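PDB 6IV9: Cas13d from uncultured Ruminococcus sp, which binds CRISPR RNA and, through its two HEPN domains, probably carries out crRNA maturation and target RNA cleavage. Local coordinates for residues Ile168-Leu172 against Phe531-Met535; Phe525-Lys529 against Phe553-Ile559. The protein carries 2 engineered substitutions. One frame throughout, in Å; residues are numbered along the deposited sequence. Where two conformers were deposited one is given.

Contact 1 (Ile168-Leu172 against Phe531-Met535); sequences IHIQL and FLKIM. With nucleotides of chain B.
Phe-531 and Met-535, one turn apart on helix 511-535, are the two large groups laid against Ile-168, His-169, Gln-171 and Leu-172 in an antiparallel helix pair; the short axes cross at -162°. The backbones come nearest at Leu-172 and Phe-531, whose CA atoms lie 6.0 Å apart.

Phe-531 is the wedge: its CG stands anti to the carbonyl carbon (chi1 -79°), which turns the ring toward Gln-171 and Leu-172 of helix 168-197. There the CB methylene of Gln-171 sits over one ring face in a CH-pi contact, 4.0 Å from the centroid. Leu-172 N lies above the ring nearer its rim, while Ile-168 CG2 approaches CD1 obliquely. Beyond the ring is the crRNA, CZ lying 3.6 Å from N3 of U23 of chain B. With an alanine in place of Phe-531, the Gln-171 methylene and the base of U23 of chain B would probably lose their shared aromatic neighbour, opening a gap between helix and RNA. Gln-171 grips the same nucleotide through its polar end: O2' of U23 of chain B donates a 2.7 Å hydrogen bond to OE1, and NE2 is held by Asn-167 O, fixing the turn of the amide.

On the other flank, Ile-168 and Met-535 run past each other in opposite directions, with Ile-168 CG2 pressed on Met-535 CG at 3.5 Å, an unusually tight contact. Leu-172 CD1 meets Leu-532 CD2 and, nearly at a right angle, Met-535 CE, turned there by the bend at chi3. The His-169 imidazole is held by Asp-166 at ND1 and Glu-543 O at NE2. The Met-535 chain stays extended at chi2 (-173°), which sets SD 3.4 Å from the imidazole centroid, almost directly over the face.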
ATOM      1  N   ILE A 168      23.308 -12.870   9.134  1.00 24.03           N
ATOM      2  CA  ILE A 168      22.550 -11.764   9.779  1.00 25.50           C
ATOM      3  C   ILE A 168      22.504 -10.510   8.906  1.00 23.66           C
ATOM      4  O   ILE A 168      21.456  -9.932   8.790  1.00 24.53           O
ATOM      5  CB  ILE A 168      23.121 -11.458  11.169  1.00 25.28           C
ATOM      6  CG1 ILE A 168      23.461 -12.732  11.945  1.00 29.40           C
ATOM      7  CG2 ILE A 168      22.181 -10.558  11.939  1.00 25.43           C
ATOM      8  CD1 ILE A 168      24.008 -12.487  13.317  1.00 33.36           C
ATOM      9  N   HIS A 169      23.634 -10.119   8.340  1.00 24.85           N
ATOM     10  CA  HIS A 169      23.684  -8.874   7.537  1.00 24.64           C
ATOM     11  C   HIS A 169      22.760  -8.969   6.321  1.00 21.38           C
ATOM     12  O   HIS A 169      22.098  -8.013   6.033  1.00 23.29           O
ATOM     13  CB  HIS A 169      25.122  -8.554   7.123  1.00 25.78           C
ATOM     14  CG  HIS A 169      26.045  -8.318   8.261  1.00 26.80           C
ATOM     15  ND1 HIS A 169      26.547  -9.333   9.016  1.00 28.53           N
ATOM     16  CD2 HIS A 169      26.564  -7.192   8.763  1.00 27.48           C
ATOM     17  CE1 HIS A 169      27.333  -8.845   9.931  1.00 26.57           C
ATOM     18  NE2 HIS A 169      27.364  -7.552   9.794  1.00 28.65           N
ATOM     19  N   ILE A 170      22.752 -10.110   5.653  1.00 21.79           N
ATOM     20  CA  ILE A 170      21.926 -10.309   4.433  1.00 20.85           C
ATOM     21  C   ILE A 170      20.438 -10.175   4.773  1.00 24.78           C
ATOM     22  O   ILE A 170      19.705  -9.713   3.944  1.00 22.90           O
ATOM     23  CB  ILE A 170      22.293 -11.617   3.707  1.00 22.98           C
ATOM     24  CG1 ILE A 170      21.763 -11.626   2.275  1.00 24.50           C
ATOM     25  CG2 ILE A 170      21.898 -12.853   4.486  1.00 23.01           C
ATOM     26  CD1 ILE A 170      22.146 -10.403   1.508  1.00 25.86           C
ATOM     27  N   GLN A 171      20.032 -10.651   5.940  1.00 24.07           N
ATOM     28  CA  GLN A 171      18.610 -10.551   6.343  1.00 23.23           C
ATOM     29  C   GLN A 171      18.227  -9.074   6.525  1.00 23.19           C
ATOM     30  O   GLN A 171      17.157  -8.694   6.128  1.00 22.49           O
ATOM     31  CB  GLN A 171      18.349 -11.437   7.553  1.00 24.64           C
ATOM     32  CG  GLN A 171      18.547 -12.917   7.274  1.00 22.48           C
ATOM     33  CD  GLN A 171      18.158 -13.756   8.462  1.00 25.75           C
ATOM     34  OE1 GLN A 171      17.025 -13.757   8.899  1.00 24.42           O
ATOM     35  NE2 GLN A 171      19.124 -14.462   9.003  1.00 24.78           N
ATOM     36  N   LEU A 172      19.106  -8.293   7.133  1.00 22.93           N
ATOM     37  CA  LEU A 172      18.831  -6.848   7.282  1.00 24.07           C
ATOM     38  C   LEU A 172      18.743  -6.230   5.884  1.00 24.01           C
ATOM     39  O   LEU A 172      17.809  -5.519   5.622  1.00 24.22           O
ATOM     40  CB  LEU A 172      19.976  -6.223   8.079  1.00 24.33           C
ATOM     41  CG  LEU A 172      19.879  -4.729   8.351  1.00 25.97           C
ATOM     42  CD1 LEU A 172      20.791  -4.332   9.496  1.00 28.16           C
ATOM     43  CD2 LEU A 172      20.210  -3.935   7.111  1.00 26.63           C
ATOM     44  N   PHE A 531      17.570  -6.308  13.703  1.00 23.75           N
ATOM     45  CA  PHE A 531      18.825  -6.945  13.243  1.00 25.36           C
ATOM     46  C   PHE A 531      20.037  -6.156  13.754  1.00 26.64           C
ATOM     47  O   PHE A 531      20.992  -6.773  14.165  1.00 27.38           O
ATOM     48  CB  PHE A 531      18.829  -7.148  11.730  1.00 26.26           C
ATOM     49  CG  PHE A 531      18.035  -8.343  11.288  1.00 24.80           C
ATOM     50  CD1 PHE A 531      18.364  -9.612  11.721  1.00 24.65           C
ATOM     51  CD2 PHE A 531      16.928  -8.196  10.485  1.00 24.88           C
ATOM     52  CE1 PHE A 531      17.614 -10.707  11.343  1.00 25.81           C
ATOM     53  CE2 PHE A 531      16.186  -9.294  10.098  1.00 27.20           C
ATOM     54  CZ  PHE A 531      16.532 -10.547  10.525  1.00 26.99           C
ATOM     55  N   LEU A 532      19.984  -4.829  13.713  1.00 25.77           N
ATOM     56  CA  LEU A 532      21.129  -4.022  14.209  1.00 27.19           C
ATOM     57  C   LEU A 532      21.304  -4.295  15.702  1.00 25.49           C
ATOM     58  O   LEU A 532      22.386  -4.502  16.128  1.00 29.08           O
ATOM     59  CB  LEU A 532      20.844  -2.542  13.970  1.00 25.39           C
ATOM     60  CG  LEU A 532      20.990  -2.065  12.534  1.00 30.26           C
ATOM     61  CD1 LEU A 532      20.534  -0.633  12.394  1.00 37.67           C
ATOM     62  CD2 LEU A 532      22.414  -2.213  12.052  1.00 30.03           C
ATOM     63  N   LYS A 533      20.216  -4.295  16.446  1.00 29.17           N
ATOM     64  CA  LYS A 533      20.271  -4.543  17.902  1.00 31.95           C
ATOM     65  C   LYS A 533      20.890  -5.915  18.189  1.00 31.95           C
ATOM     66  O   LYS A 533      21.677  -6.006  19.090  1.00 34.47           O
ATOM     67  CB  LYS A 533      18.873  -4.406  18.493  1.00 35.26           C
ATOM     68  CG  LYS A 533      18.800  -4.732  19.966  1.00 43.64           C
ATOM     69  CD  LYS A 533      17.464  -4.461  20.582  1.00 50.12           C
ATOM     70  CE  LYS A 533      16.885  -3.140  20.154  1.00 53.77           C
ATOM     71  NZ  LYS A 533      16.076  -2.545  21.243  1.00 64.48           N
ATOM     72  N   ILE A 534      20.542  -6.936  17.426  1.00 28.68           N
ATOM     73  CA  ILE A 534      21.114  -8.287  17.659  1.00 31.55           C
ATOM     74  C   ILE A 534      22.613  -8.252  17.357  1.00 33.91           C
ATOM     75  O   ILE A 534      23.377  -8.718  18.174  1.00 31.63           O
ATOM     76  CB  ILE A 534      20.397  -9.325  16.789  1.00 36.41           C
ATOM     77  CG1 ILE A 534      19.038  -9.696  17.370  1.00 44.37           C
ATOM     78  CG2 ILE A 534      21.258 -10.549  16.571  1.00 44.76           C
ATOM     79  CD1 ILE A 534      18.070 -10.191  16.332  1.00 54.91           C
ATOM     80  N   MET A 535      22.995  -7.690  16.219  1.00 27.57           N
ATOM     81  CA  MET A 535      24.422  -7.664  15.816  1.00 29.23           C
ATOM     82  C   MET A 535      25.267  -6.886  16.832  1.00 29.99           C
ATOM     83  O   MET A 535      26.395  -7.264  17.052  1.00 32.62           O
ATOM     84  CB  MET A 535      24.597  -7.111  14.402  1.00 30.03           C
ATOM     85  CG  MET A 535      24.171  -8.098  13.361  1.00 29.90           C
ATOM     86  SD  MET A 535      24.526  -7.632  11.667  1.00 31.80           S
ATOM     87  CE  MET A 535      23.313  -6.339  11.457  1.00 30.17           C
TER
ATOM     88  P     U B  23      12.900 -17.635   8.982  1.00 25.24           P
ATOM     89  OP1   U B  23      13.927 -17.351   9.999  1.00 26.33           O
ATOM     90  OP2   U B  23      11.502 -17.772   9.334  1.00 25.83           O
ATOM     91  O5'   U B  23      13.024 -16.432   7.933  1.00 24.65           O
ATOM     92  C5'   U B  23      11.977 -16.102   6.991  1.00 24.90           C
ATOM     93  C4'   U B  23      12.135 -14.635   6.592  1.00 24.59           C
ATOM     94  O4'   U B  23      11.805 -13.844   7.762  1.00 23.40           O
ATOM     95  C3'   U B  23      13.577 -14.238   6.238  1.00 23.88           C
ATOM     96  O3'   U B  23      13.580 -13.331   5.156  1.00 25.87           O
ATOM     97  C2'   U B  23      14.080 -13.551   7.482  1.00 24.08           C
ATOM     98  O2'   U B  23      15.186 -12.673   7.272  1.00 26.54           O
ATOM     99  C1'   U B  23      12.807 -12.876   8.003  1.00 24.42           C
ATOM    100  N1    U B  23      12.900 -12.641   9.451  1.00 24.54           N
ATOM    101  C2    U B  23      12.951 -11.337   9.909  1.00 28.42           C
ATOM    102  O2    U B  23      12.894 -10.384   9.176  1.00 30.90           O
ATOM    103  N3    U B  23      13.120 -11.205  11.264  1.00 29.88           N
ATOM    104  C4    U B  23      13.256 -12.197  12.179  1.00 29.78           C
ATOM    105  O4    U B  23      13.427 -11.906  13.361  1.00 40.39           O
ATOM    106  C5    U B  23      13.168 -13.520  11.640  1.00 27.92           C
ATOM    107  C6    U B  23      12.987 -13.689  10.329  1.00 24.58           C
ATOM    108  P     C B  24      13.665 -13.879   3.670  1.00 26.74           P
ATOM    109  OP1   C B  24      13.445 -12.728   2.786  1.00 29.99           O
ATOM    110  OP2   C B  24      12.969 -15.132   3.572  1.00 24.03           O
ATOM    111  O5'   C B  24      15.203 -14.283   3.499  1.00 24.13           O
ATOM    112  C5'   C B  24      16.149 -13.332   3.004  1.00 23.72           C
ATOM    113  C4'   C B  24      17.533 -13.930   2.970  1.00 23.23           C
ATOM    114  O4'   C B  24      18.031 -14.121   4.319  1.00 23.86           O
ATOM    115  C3'   C B  24      17.610 -15.293   2.356  1.00 22.84           C
ATOM    116  O3'   C B  24      17.655 -15.154   0.966  1.00 23.02           O
ATOM    117  C2'   C B  24      18.921 -15.815   2.938  1.00 23.44           C
ATOM    118  O2'   C B  24      20.044 -15.284   2.260  1.00 26.52           O
ATOM    119  C1'   C B  24      18.811 -15.311   4.365  1.00 24.06           C
ATOM    120  N1    C B  24      18.191 -16.253   5.336  1.00 24.95           N
ATOM    121  C2    C B  24      19.025 -17.162   6.011  1.00 24.40           C
ATOM    122  O2    C B  24      20.238 -17.174   5.739  1.00 25.50           O
ATOM    123  N3    C B  24      18.480 -18.021   6.906  1.00 24.17           N
ATOM    124  C4    C B  24      17.171 -17.942   7.197  1.00 25.57           C
ATOM    125  N4    C B  24      16.679 -18.751   8.139  1.00 26.52           N
ATOM    126  C5    C B  24      16.310 -17.010   6.545  1.00 23.96           C
ATOM    127  C6    C B  24      16.855 -16.202   5.620  1.00 23.91           C
TER

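Contact 2 (Phe525-Lys529 against Phe553-Ile559). With nucleotides of chain B.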
ATOM      1  N   PHE A 525      11.420  -1.314   8.577  1.00 21.63           N
ATOM      2  CA  PHE A 525      12.272  -0.543   9.517  1.00 22.50           C
ATOM      3  C   PHE A 525      12.339  -1.258  10.871  1.00 22.71           C
ATOM      4  O   PHE A 525      13.365  -1.274  11.476  1.00 23.52           O
ATOM      5  CB  PHE A 525      11.808   0.906   9.625  1.00 23.10           C
ATOM      6  CG  PHE A 525      12.267   1.795   8.501  1.00 21.82           C
ATOM      7  CD1 PHE A 525      13.561   2.263   8.448  1.00 24.57           C
ATOM      8  CD2 PHE A 525      11.405   2.162   7.492  1.00 22.50           C
ATOM      9  CE1 PHE A 525      13.978   3.077   7.413  1.00 24.52           C
ATOM     10  CE2 PHE A 525      11.828   2.977   6.462  1.00 23.94           C
ATOM     11  CZ  PHE A 525      13.109   3.441   6.428  1.00 23.92           C
ATOM     12  N   ASP A 526      11.233  -1.830  11.309  1.00 23.38           N
ATOM     13  CA  ASP A 526      11.188  -2.550  12.601  1.00 25.96           C
ATOM     14  C   ASP A 526      12.152  -3.739  12.540  1.00 26.67           C
ATOM     15  O   ASP A 526      12.865  -3.962  13.488  1.00 27.70           O
ATOM     16  CB  ASP A 526       9.765  -3.010  12.879  1.00 27.97           C
ATOM     17  CG  ASP A 526       9.427  -3.220  14.341  1.00 36.74           C
ATOM     18  OD1 ASP A 526      10.242  -2.907  15.177  1.00 37.31           O
ATOM     19  OD2 ASP A 526       8.327  -3.676  14.608  1.00 41.83           O
ATOM     20  N   ASN A 527      12.155  -4.460  11.429  1.00 22.16           N
ATOM     21  CA  ASN A 527      13.070  -5.613  11.258  1.00 24.25           C
ATOM     22  C   ASN A 527      14.525  -5.140  11.244  1.00 24.74           C
ATOM     23  O   ASN A 527      15.348  -5.747  11.887  1.00 24.30           O
ATOM     24  CB  ASN A 527      12.766  -6.373   9.975  1.00 23.87           C
ATOM     25  CG  ASN A 527      11.519  -7.214  10.094  1.00 27.14           C
ATOM     26  OD1 ASN A 527      11.144  -7.606  11.176  1.00 32.19           O
ATOM     27  ND2 ASN A 527      10.871  -7.478   8.984  1.00 29.51           N
ATOM     28  N   ILE A 528      14.793  -4.069  10.514  1.00 22.34           N
ATOM     29  CA  ILE A 528      16.176  -3.543  10.398  1.00 22.44           C
ATOM     30  C   ILE A 528      16.650  -3.115  11.785  1.00 23.15           C
ATOM     31  O   ILE A 528      17.745  -3.445  12.142  1.00 24.89           O
ATOM     32  CB  ILE A 528      16.223  -2.386   9.387  1.00 22.73           C
ATOM     33  CG1 ILE A 528      15.914  -2.862   7.965  1.00 26.37           C
ATOM     34  CG2 ILE A 528      17.547  -1.659   9.478  1.00 24.77           C
ATOM     35  CD1 ILE A 528      15.526  -1.779   7.013  1.00 24.59           C
ATOM     36  N   LYS A 529      15.806  -2.440  12.543  1.00 23.03           N
ATOM     37  CA  LYS A 529      16.228  -2.007  13.897  1.00 27.92           C
ATOM     38  C   LYS A 529      16.556  -3.240  14.756  1.00 28.62           C
ATOM     39  O   LYS A 529      17.517  -3.189  15.480  1.00 26.48           O
ATOM     40  CB  LYS A 529      15.216  -1.035  14.500  1.00 30.40           C
ATOM     41  CG  LYS A 529      13.987  -1.641  15.124  1.00 40.37           C
ATOM     42  CD  LYS A 529      13.962  -1.496  16.612  1.00 42.69           C
ATOM     43  CE  LYS A 529      12.714  -2.073  17.228  1.00 43.24           C
ATOM     44  NZ  LYS A 529      12.466  -3.462  16.791  1.00 50.44           N
ATOM     45  N   PHE A 553      19.587   4.275   8.338  1.00 26.26           N
ATOM     46  CA  PHE A 553      19.102   3.007   8.947  1.00 25.78           C
ATOM     47  C   PHE A 553      19.547   2.850  10.398  1.00 28.41           C
ATOM     48  O   PHE A 553      18.956   2.113  11.145  1.00 27.32           O
ATOM     49  CB  PHE A 553      19.412   1.817   8.052  1.00 25.44           C
ATOM     50  CG  PHE A 553      18.523   1.823   6.850  1.00 24.35           C
ATOM     51  CD1 PHE A 553      17.189   1.509   6.976  1.00 24.69           C
ATOM     52  CD2 PHE A 553      18.997   2.224   5.623  1.00 27.26           C
ATOM     53  CE1 PHE A 553      16.359   1.544   5.877  1.00 25.38           C
ATOM     54  CE2 PHE A 553      18.163   2.253   4.525  1.00 28.07           C
ATOM     55  CZ  PHE A 553      16.847   1.917   4.660  1.00 27.52           C
ATOM     56  N   ASN A 554      20.532   3.633  10.812  1.00 30.72           N
ATOM     57  CA  ASN A 554      20.951   3.610  12.235  1.00 29.30           C
ATOM     58  C   ASN A 554      19.810   4.158  13.101  1.00 32.44           C
ATOM     59  O   ASN A 554      19.792   3.880  14.281  1.00 32.63           O
ATOM     60  CB  ASN A 554      22.265   4.348  12.461  1.00 35.06           C
ATOM     61  CG  ASN A 554      23.446   3.597  11.897  1.00 34.85           C
ATOM     62  OD1 ASN A 554      23.573   2.405  12.099  1.00 35.78           O
ATOM     63  ND2 ASN A 554      24.291   4.286  11.168  1.00 33.09           N
ATOM     64  N   ASP A 555      18.905   4.925  12.507  1.00 26.87           N
ATOM     65  CA  ASP A 555      17.775   5.551  13.236  1.00 28.86           C
ATOM     66  C   ASP A 555      16.479   4.773  12.973  1.00 29.95           C
ATOM     67  O   ASP A 555      15.420   5.329  13.166  1.00 25.94           O
ATOM     68  CB  ASP A 555      17.646   7.027  12.877  1.00 37.03           C
ATOM     69  CG  ASP A 555      17.787   7.950  14.068  1.00 50.46           C
ATOM     70  OD1 ASP A 555      17.788   7.454  15.198  1.00 51.08           O
ATOM     71  OD2 ASP A 555      17.871   9.154  13.852  1.00 55.62           O
ATOM     72  N   SER A 556      16.622   3.494  12.639  1.00 29.93           N
ATOM     73  CA  SER A 556      15.501   2.612  12.238  1.00 26.32           C
ATOM     74  C   SER A 556      14.457   2.537  13.340  1.00 28.29           C
ATOM     75  O   SER A 556      13.282   2.516  13.034  1.00 26.53           O
ATOM     76  CB  SER A 556      15.965   1.263  11.827  1.00 26.48           C
ATOM     77  OG  SER A 556      16.494   1.316  10.539  1.00 26.62           O
ATOM     78  N   GLN A 557      14.903   2.421  14.586  1.00 27.15           N
ATOM     79  CA  GLN A 557      13.826   2.572  15.742  0.50 28.01           C
ATOM     80  C   GLN A 557      12.880   3.779  15.781  1.00 26.70           C
ATOM     81  O   GLN A 557      11.701   3.685  15.888  1.00 27.92           O
ATOM     82  CB  GLN A 557      14.500   2.361  17.098  0.50 29.52           C
ATOM     83  CG  GLN A 557      13.521   2.333  18.261  0.50 29.12           C
ATOM     84  CD  GLN A 557      12.537   1.189  18.178  0.50 30.15           C
ATOM     85  OE1 GLN A 557      11.441   1.309  17.625  0.50 27.10           O
ATOM     86  NE2 GLN A 557      12.916   0.056  18.741  0.50 26.32           N
ATOM     87  N   ARG A 558      13.488   4.944  15.629  1.00 27.10           N
ATOM     88  CA  ARG A 558      12.768   6.228  15.579  1.00 27.85           C
ATOM     89  C   ARG A 558      11.913   6.264  14.308  1.00 23.69           C
ATOM     90  O   ARG A 558      10.771   6.633  14.394  1.00 26.21           O
ATOM     91  CB  ARG A 558      13.803   7.346  15.543  1.00 31.56           C
ATOM     92  CG  ARG A 558      13.188   8.724  15.489  1.00 36.75           C
ATOM     93  CD  ARG A 558      14.191   9.818  15.713  1.00 32.93           C
ATOM     94  NE  ARG A 558      13.461  11.055  15.756  1.00 35.24           N
ATOM     95  CZ  ARG A 558      14.020  12.234  15.855  1.00 42.12           C
ATOM     96  NH1 ARG A 558      15.298  12.323  16.161  1.00 32.84           N
ATOM     97  NH2 ARG A 558      13.310  13.316  15.647  1.00 37.65           N
ATOM     98  N   ILE A 559      12.467   5.842  13.178  1.00 24.09           N
ATOM     99  CA  ILE A 559      11.685   5.874  11.911  1.00 25.00           C
ATOM    100  C   ILE A 559      10.461   4.955  12.029  1.00 26.67           C
ATOM    101  O   ILE A 559       9.394   5.369  11.650  1.00 24.28           O
ATOM    102  CB  ILE A 559      12.569   5.515  10.711  1.00 25.54           C
ATOM    103  CG1 ILE A 559      13.689   6.536  10.514  1.00 25.80           C
ATOM    104  CG2 ILE A 559      11.736   5.348   9.466  1.00 29.69           C
ATOM    105  CD1 ILE A 559      14.800   6.066   9.625  1.00 26.30           C
TER
ATOM    106  P     U B  23      12.900 -17.635   8.982  1.00 25.24           P
ATOM    107  OP1   U B  23      13.927 -17.351   9.999  1.00 26.33           O
ATOM    108  OP2   U B  23      11.502 -17.772   9.334  1.00 25.83           O
ATOM    109  O5'   U B  23      13.024 -16.432   7.933  1.00 24.65           O
ATOM    110  C5'   U B  23      11.977 -16.102   6.991  1.00 24.90           C
ATOM    111  C4'   U B  23      12.135 -14.635   6.592  1.00 24.59           C
ATOM    112  O4'   U B  23      11.805 -13.844   7.762  1.00 23.40           O
ATOM    113  C3'   U B  23      13.577 -14.238   6.238  1.00 23.88           C
ATOM    114  O3'   U B  23      13.580 -13.331   5.156  1.00 25.87           O
ATOM    115  C2'   U B  23      14.080 -13.551   7.482  1.00 24.08           C
ATOM    116  O2'   U B  23      15.186 -12.673   7.272  1.00 26.54           O
ATOM    117  C1'   U B  23      12.807 -12.876   8.003  1.00 24.42           C
ATOM    118  N1    U B  23      12.900 -12.641   9.451  1.00 24.54           N
ATOM    119  C2    U B  23      12.951 -11.337   9.909  1.00 28.42           C
ATOM    120  O2    U B  23      12.894 -10.384   9.176  1.00 30.90           O
ATOM    121  N3    U B  23      13.120 -11.205  11.264  1.00 29.88           N
ATOM    122  C4    U B  23      13.256 -12.197  12.179  1.00 29.78           C
ATOM    123  O4    U B  23      13.427 -11.906  13.361  1.00 40.39           O
ATOM    124  C5    U B  23      13.168 -13.520  11.640  1.00 27.92           C
ATOM    125  C6    U B  23      12.987 -13.689  10.329  1.00 24.58           C
TER
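Ile-559 lays its CG2 methyl over the Phe-525 face in a CH-pi contact, 3.5 Å from the centroid and almost on the ring normal, in the tight part of a junction between helix 511-535 and the start of helix 556-570. That methyl lies anti to the backbone N of Ile-559 (CG1 chi1 -63°), the branch direction that lowers it onto the phenyl face. The Phe-525 and Phe-553 ring planes are inclined by only 21°, yet they are slid so far apart that the rings barely overlap. Ile-528 closes in from the same helix as Phe-525, its CD1 lying 3.6 Å from Phe-553 CE1.

Ser-556 is the small residue where the backbones come closest, its CA 5.0 Å from that of Lys-529. Its CB packs against Phe-525 O and Lys-529 CB, while OG lies in the plane of the Phe-525 ring, at its edge, and near Ile-528 CG2. This buried hydroxyl is satisfied within its own segment by donating to Phe-553 O over 2.7 Å; the same carbonyl also accepts from Ser-556 N, so two bonds tie the preceding 3-10 turn to the first residue of the helix.

Toward solvent the packing gives way to a looser polar side. Lys-529 curls back along its own helix, bent at chi2 and chi4, and its NZ forms a 2.8 Å salt bridge with Asp-526 OD1, nearly along the C-O axis. Gln-557 lies beside the aliphatic part of this lysine, but its amide position is doubtful.

Helix 168-197 lies against the aromatic core, with Ile-179 touching both phenylalanines and Ile-176 touching Ile-528; Tyr-304 meets the Phe-553 ring edge-to-face, and Thr-560 and Leu-563 of helix 556-570 also touch Phe-525.

Contacts 1 and 2 share helix 511-535, using successive turns of it, and their centres are 11 Å apart. Their segments alternate along the chain: 168-172, 525-529, 531-535 and then 553-559. Helix 511-535 is thus held between helix 168-197, which arrives from far earlier in the sequence, and helix 556-570, which follows soon after. The contacts merge directly, since Leu-532 CD1 of contact 1 packs on Phe-553 O of contact 2 at 3.4 Å and Leu-172 meets Ile-528. Both contacts also lie beside U23 of chain B of the crRNA, with Gln-171 OE1 bonded to its O2' and Asn-527 near its O2.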